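Local structure of hypothetical protein Atu0492 (Agrobacterium tumefaciens, 2GMY) at residues Gln67-Arg76 against Val80-Gly90. The protein is of unknown function but, as a probable AhpD-like member of the carboxymuconolactone decarboxylase family, may take part in antioxidant defence. Residues are numbered along the deposited sequence; the frame is centred on the assembly and turned at random.
Sequences QWINLMSVWR and VYTEQERALLG
Trp68 and Val80 bring the two backbones nearest, their CA atoms 6.4 Å apart, and Arg76 and Arg86 mark a second approach where 67-76 meets the helix begun at Glu83. Between these points Tyr81 illustrates how one aromatic, placed in the turn ahead of helix 83-96, can join that turn to Trp68 of helix 66-70 and to residues further along the same segment. With CG anti to its carbonyl carbon (chi1 -53°), its ring reaches across so that OH donates to Trp68 O at 2.6 Å. The same ring turns its edge to one face of the Trp68 indole, a T-shaped pair with planes at 62°, while Met72 SD lies obliquely to it as a Met-aromatic contact. Trp68 in turn sends NE1 to Glu85 OE2 (2.9 Å), nearly straight and in the indole plane, though the carboxylate is met from above its own plane. In this all-helical, AhpD-like fold Glu85 belongs to a capping box that starts helix 83-96: its OE1 accepts from Thr82 N, and Thr82 OG1 accepts from Glu85 N, fixing the carboxylate that meets Trp68. Further along, Trp75 lays its six-membered ring over Leu89, whose CB sits 3.5 Å from the ring centroid in a CH-pi contact; Asp93 holds the indole NE1. Leu89 CD2 also reaches Met72 SD. The chain of Arg86, bent at chi3 (72°), brings NH2 to Arg76 O at 2.8 Å and NH1 to Trp75 O at 3.2 Å, tying down two consecutive carbonyls while Trp75 CZ3 lies over a guanidinium face. A water bridges Gly90 O and, weakly, Arg76 NH2.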
loop_
_atom_site.group_PDB
_atom_site.type_symbol
_atom_site.label_atom_id
_atom_site.label_comp_id
_atom_site.label_asym_id
_atom_site.label_seq_id
_atom_site.Cartn_x
_atom_site.Cartn_y
_atom_site.Cartn_z
ATOM N N GLN A 67 17.238 -12.341 21.936
ATOM C CA GLN A 67 16.995 -10.968 21.515
ATOM C C GLN A 67 17.218 -10.837 20.007
ATOM O O GLN A 67 16.398 -10.267 19.292
ATOM C CB GLN A 67 17.941 -10.045 22.259
ATOM C CG GLN A 67 17.403 -8.681 22.499
ATOM C CD GLN A 67 18.252 -7.891 23.472
ATOM O OE1 GLN A 67 19.489 -7.988 23.470
ATOM N NE2 GLN A 67 17.598 -7.098 24.301
ATOM N N TRP A 68 18.332 -11.376 19.531
ATOM C CA TRP A 68 18.646 -11.370 18.100
ATOM C C TRP A 68 17.507 -12.002 17.301
ATOM O O TRP A 68 17.125 -11.511 16.230
ATOM C CB TRP A 68 19.931 -12.155 17.879
ATOM C CG TRP A 68 20.551 -12.107 16.510
ATOM C CD1 TRP A 68 21.564 -11.288 16.103
ATOM C CD2 TRP A 68 20.256 -12.963 15.397
ATOM N NE1 TRP A 68 21.909 -11.570 14.800
ATOM C CE2 TRP A 68 21.124 -12.595 14.345
ATOM C CE3 TRP A 68 19.341 -14.008 15.189
ATOM C CZ2 TRP A 68 21.112 -13.231 13.104
ATOM C CZ3 TRP A 68 19.323 -14.646 13.940
ATOM C CH2 TRP A 68 20.204 -14.250 12.915
ATOM N N ILE A 69 16.985 -13.109 17.819
ATOM C CA ILE A 69 15.878 -13.849 17.188
ATOM C C ILE A 69 14.553 -13.071 17.255
ATOM O O ILE A 69 13.893 -12.846 16.227
ATOM C CB ILE A 69 15.721 -15.230 17.862
ATOM C CG1 ILE A 69 16.949 -16.104 17.569
ATOM C CG2 ILE A 69 14.428 -15.920 17.428
ATOM C CD1 ILE A 69 16.953 -17.421 18.390
ATOM N N ASN A 70 14.173 -12.639 18.453
ATOM C CA ASN A 70 12.877 -11.978 18.640
ATOM C C ASN A 70 12.736 -10.588 18.060
ATOM O O ASN A 70 11.624 -10.165 17.732
ATOM C CB ASN A 70 12.507 -11.949 20.107
ATOM C CG ASN A 70 12.016 -13.283 20.575
ATOM O OD1 ASN A 70 12.707 -13.983 21.316
ATOM N ND2 ASN A 70 10.833 -13.670 20.113
ATOM N N LEU A 71 13.838 -9.867 17.921
ATOM C CA LEU A 71 13.751 -8.504 17.432
ATOM C C LEU A 71 13.832 -8.407 15.913
ATOM O O LEU A 71 13.771 -7.331 15.352
ATOM C CB LEU A 71 14.795 -7.619 18.095
ATOM C CG LEU A 71 14.466 -7.199 19.530
ATOM C CD1 LEU A 71 15.693 -6.704 20.155
ATOM C CD2 LEU A 71 13.424 -6.118 19.540
ATOM N N MET A 72 13.937 -9.548 15.257
ATOM C CA MET A 72 14.126 -9.523 13.826
ATOM C C MET A 72 12.921 -8.977 13.094
ATOM O O MET A 72 13.028 -8.502 11.996
ATOM C CB MET A 72 14.456 -10.876 13.262
ATOM C CG MET A 72 14.822 -10.705 11.854
ATOM S SD MET A 72 16.572 -10.455 11.806
ATOM C CE MET A 72 16.773 -12.136 11.418
ATOM N N SER A 73 11.762 -9.107 13.713
ATOM C CA SER A 73 10.540 -8.641 13.104
ATOM C C SER A 73 10.507 -7.118 13.072
ATOM O O SER A 73 9.743 -6.550 12.343
ATOM C CB SER A 73 9.330 -9.177 13.864
ATOM O OG SER A 73 9.296 -8.680 15.163
ATOM N N VAL A 74 11.364 -6.488 13.868
ATOM C CA VAL A 74 11.345 -5.038 14.091
ATOM C C VAL A 74 12.777 -4.485 14.116
ATOM O O VAL A 74 13.104 -3.550 14.842
ATOM C CB VAL A 74 10.560 -4.677 15.401
ATOM C CG1 VAL A 74 9.076 -5.026 15.262
ATOM C CG2 VAL A 74 11.156 -5.384 16.619
ATOM N N TRP A 75 13.626 -5.049 13.262
ATOM C CA TRP A 75 15.060 -4.802 13.359
ATOM C C TRP A 75 15.481 -3.360 13.199
ATOM O O TRP A 75 16.515 -2.967 13.740
ATOM C CB TRP A 75 15.807 -5.668 12.338
ATOM C CG TRP A 75 15.561 -5.242 10.932
ATOM C CD1 TRP A 75 14.565 -5.674 10.099
ATOM C CD2 TRP A 75 16.327 -4.291 10.194
ATOM N NE1 TRP A 75 14.675 -5.048 8.864
ATOM C CE2 TRP A 75 15.743 -4.191 8.901
ATOM C CE3 TRP A 75 17.453 -3.512 10.494
ATOM C CZ2 TRP A 75 16.246 -3.343 7.919
ATOM C CZ3 TRP A 75 17.952 -2.670 9.517
ATOM C CH2 TRP A 75 17.358 -2.593 8.242
ATOM N N ARG A 76 14.720 -2.570 12.426
ATOM C CA ARG A 76 15.184 -1.225 12.105
ATOM C C ARG A 76 15.369 -0.396 13.363
ATOM O O ARG A 76 16.258 0.438 13.419
ATOM C CB ARG A 76 14.235 -0.504 11.150
ATOM C CG ARG A 76 14.259 -1.055 9.763
ATOM C CD ARG A 76 13.769 -0.034 8.735
ATOM N NE ARG A 76 13.797 -0.635 7.405
ATOM C CZ ARG A 76 14.781 -0.483 6.523
ATOM N NH1 ARG A 76 15.833 0.285 6.793
ATOM N NH2 ARG A 76 14.690 -1.092 5.352
ATOM N N VAL A 80 20.353 -4.222 18.730
ATOM C CA VAL A 80 21.043 -5.517 18.843
ATOM C C VAL A 80 21.927 -5.854 17.626
ATOM O O VAL A 80 22.985 -6.473 17.780
ATOM C CB VAL A 80 20.080 -6.688 19.227
ATOM C CG1 VAL A 80 19.150 -7.015 18.121
ATOM C CG2 VAL A 80 20.868 -7.938 19.613
ATOM N N TYR A 81 21.520 -5.409 16.439
ATOM C CA TYR A 81 22.220 -5.769 15.191
ATOM C C TYR A 81 23.454 -4.921 14.895
ATOM O O TYR A 81 23.442 -3.698 15.081
ATOM C CB TYR A 81 21.233 -5.770 14.003
ATOM C CG TYR A 81 20.060 -6.645 14.350
ATOM C CD1 TYR A 81 20.196 -8.039 14.413
ATOM C CD2 TYR A 81 18.840 -6.084 14.714
ATOM C CE1 TYR A 81 19.129 -8.847 14.804
ATOM C CE2 TYR A 81 17.760 -6.878 15.088
ATOM C CZ TYR A 81 17.919 -8.260 15.138
ATOM O OH TYR A 81 16.865 -9.049 15.518
ATOM N N THR A 82 24.510 -5.579 14.422
ATOM C CA THR A 82 25.727 -4.891 14.000
ATOM C C THR A 82 25.475 -4.082 12.722
ATOM O O THR A 82 24.483 -4.307 12.023
ATOM C CB THR A 82 26.856 -5.895 13.710
ATOM O OG1 THR A 82 26.563 -6.604 12.503
ATOM C CG2 THR A 82 27.016 -6.903 14.866
ATOM N N GLU A 83 26.378 -3.162 12.381
ATOM C CA GLU A 83 26.187 -2.388 11.155
ATOM C C GLU A 83 26.165 -3.303 9.925
ATOM O O GLU A 83 25.377 -3.097 9.008
ATOM C CB GLU A 83 27.235 -1.278 11.008
ATOM C CG GLU A 83 27.037 -0.148 12.033
ATOM C CD GLU A 83 25.610 0.423 12.042
ATOM O OE1 GLU A 83 25.118 0.838 10.965
ATOM O OE2 GLU A 83 24.974 0.468 13.129
ATOM N N GLN A 84 27.003 -4.332 9.939
ATOM C CA GLN A 84 27.010 -5.309 8.856
ATOM C C GLN A 84 25.668 -6.041 8.766
ATOM O O GLN A 84 25.116 -6.186 7.675
ATOM C CB GLN A 84 28.120 -6.328 9.062
ATOM C CG GLN A 84 28.219 -7.331 7.932
ATOM C CD GLN A 84 29.422 -8.240 8.074
ATOM O OE1 GLN A 84 29.788 -8.636 9.183
ATOM N NE2 GLN A 84 30.022 -8.613 6.938
ATOM N N GLU A 85 25.158 -6.505 9.907
ATOM C CA GLU A 85 23.829 -7.157 9.933
ATOM C C GLU A 85 22.737 -6.209 9.433
ATOM O O GLU A 85 21.837 -6.625 8.677
ATOM C CB GLU A 85 23.480 -7.653 11.337
ATOM C CG GLU A 85 24.325 -8.840 11.744
ATOM C CD GLU A 85 24.126 -9.264 13.191
ATOM O OE1 GLU A 85 23.897 -8.393 14.059
ATOM O OE2 GLU A 85 24.212 -10.480 13.457
ATOM N N ARG A 86 22.801 -4.943 9.848
ATOM C CA ARG A 86 21.835 -3.958 9.354
ATOM C C ARG A 86 21.888 -3.773 7.849
ATOM O O ARG A 86 20.852 -3.605 7.200
ATOM C CB ARG A 86 21.993 -2.599 10.039
ATOM C CG ARG A 86 21.670 -2.656 11.503
ATOM C CD ARG A 86 21.804 -1.277 12.145
ATOM N NE ARG A 86 20.713 -0.383 11.744
ATOM C CZ ARG A 86 19.479 -0.426 12.249
ATOM N NH1 ARG A 86 19.159 -1.309 13.195
ATOM N NH2 ARG A 86 18.557 0.417 11.797
ATOM N N ALA A 87 23.098 -3.802 7.294
ATOM C CA ALA A 87 23.275 -3.663 5.857
ATOM C C ALA A 87 22.607 -4.845 5.162
ATOM O O ALA A 87 21.883 -4.689 4.182
ATOM C CB ALA A 87 24.747 -3.617 5.531
ATOM N N LEU A 88 22.836 -6.037 5.694
ATOM C CA LEU A 88 22.241 -7.239 5.131
ATOM C C LEU A 88 20.712 -7.208 5.256
ATOM O O LEU A 88 20.010 -7.462 4.288
ATOM C CB LEU A 88 22.820 -8.476 5.827
ATOM C CG LEU A 88 22.324 -9.849 5.372
ATOM C CD1 LEU A 88 22.400 -10.018 3.854
ATOM C CD2 LEU A 88 23.110 -10.953 6.093
ATOM N N LEU A 89 20.208 -6.862 6.442
ATOM C CA LEU A 89 18.752 -6.783 6.681
ATOM C C LEU A 89 18.063 -5.820 5.705
ATOM O O LEU A 89 16.993 -6.124 5.166
ATOM C CB LEU A 89 18.473 -6.377 8.129
ATOM C CG LEU A 89 18.689 -7.502 9.141
ATOM C CD1 LEU A 89 18.953 -6.955 10.538
ATOM C CD2 LEU A 89 17.506 -8.483 9.139
ATOM N N GLY A 90 18.683 -4.667 5.460
ATOM C CA GLY A 90 18.131 -3.704 4.487
ATOM C C GLY A 90 17.947 -4.325 3.110
ATOM O O GLY A 90 16.944 -4.067 2.409
HETATM O O HOH W 1 15.501 -1.841 2.876
#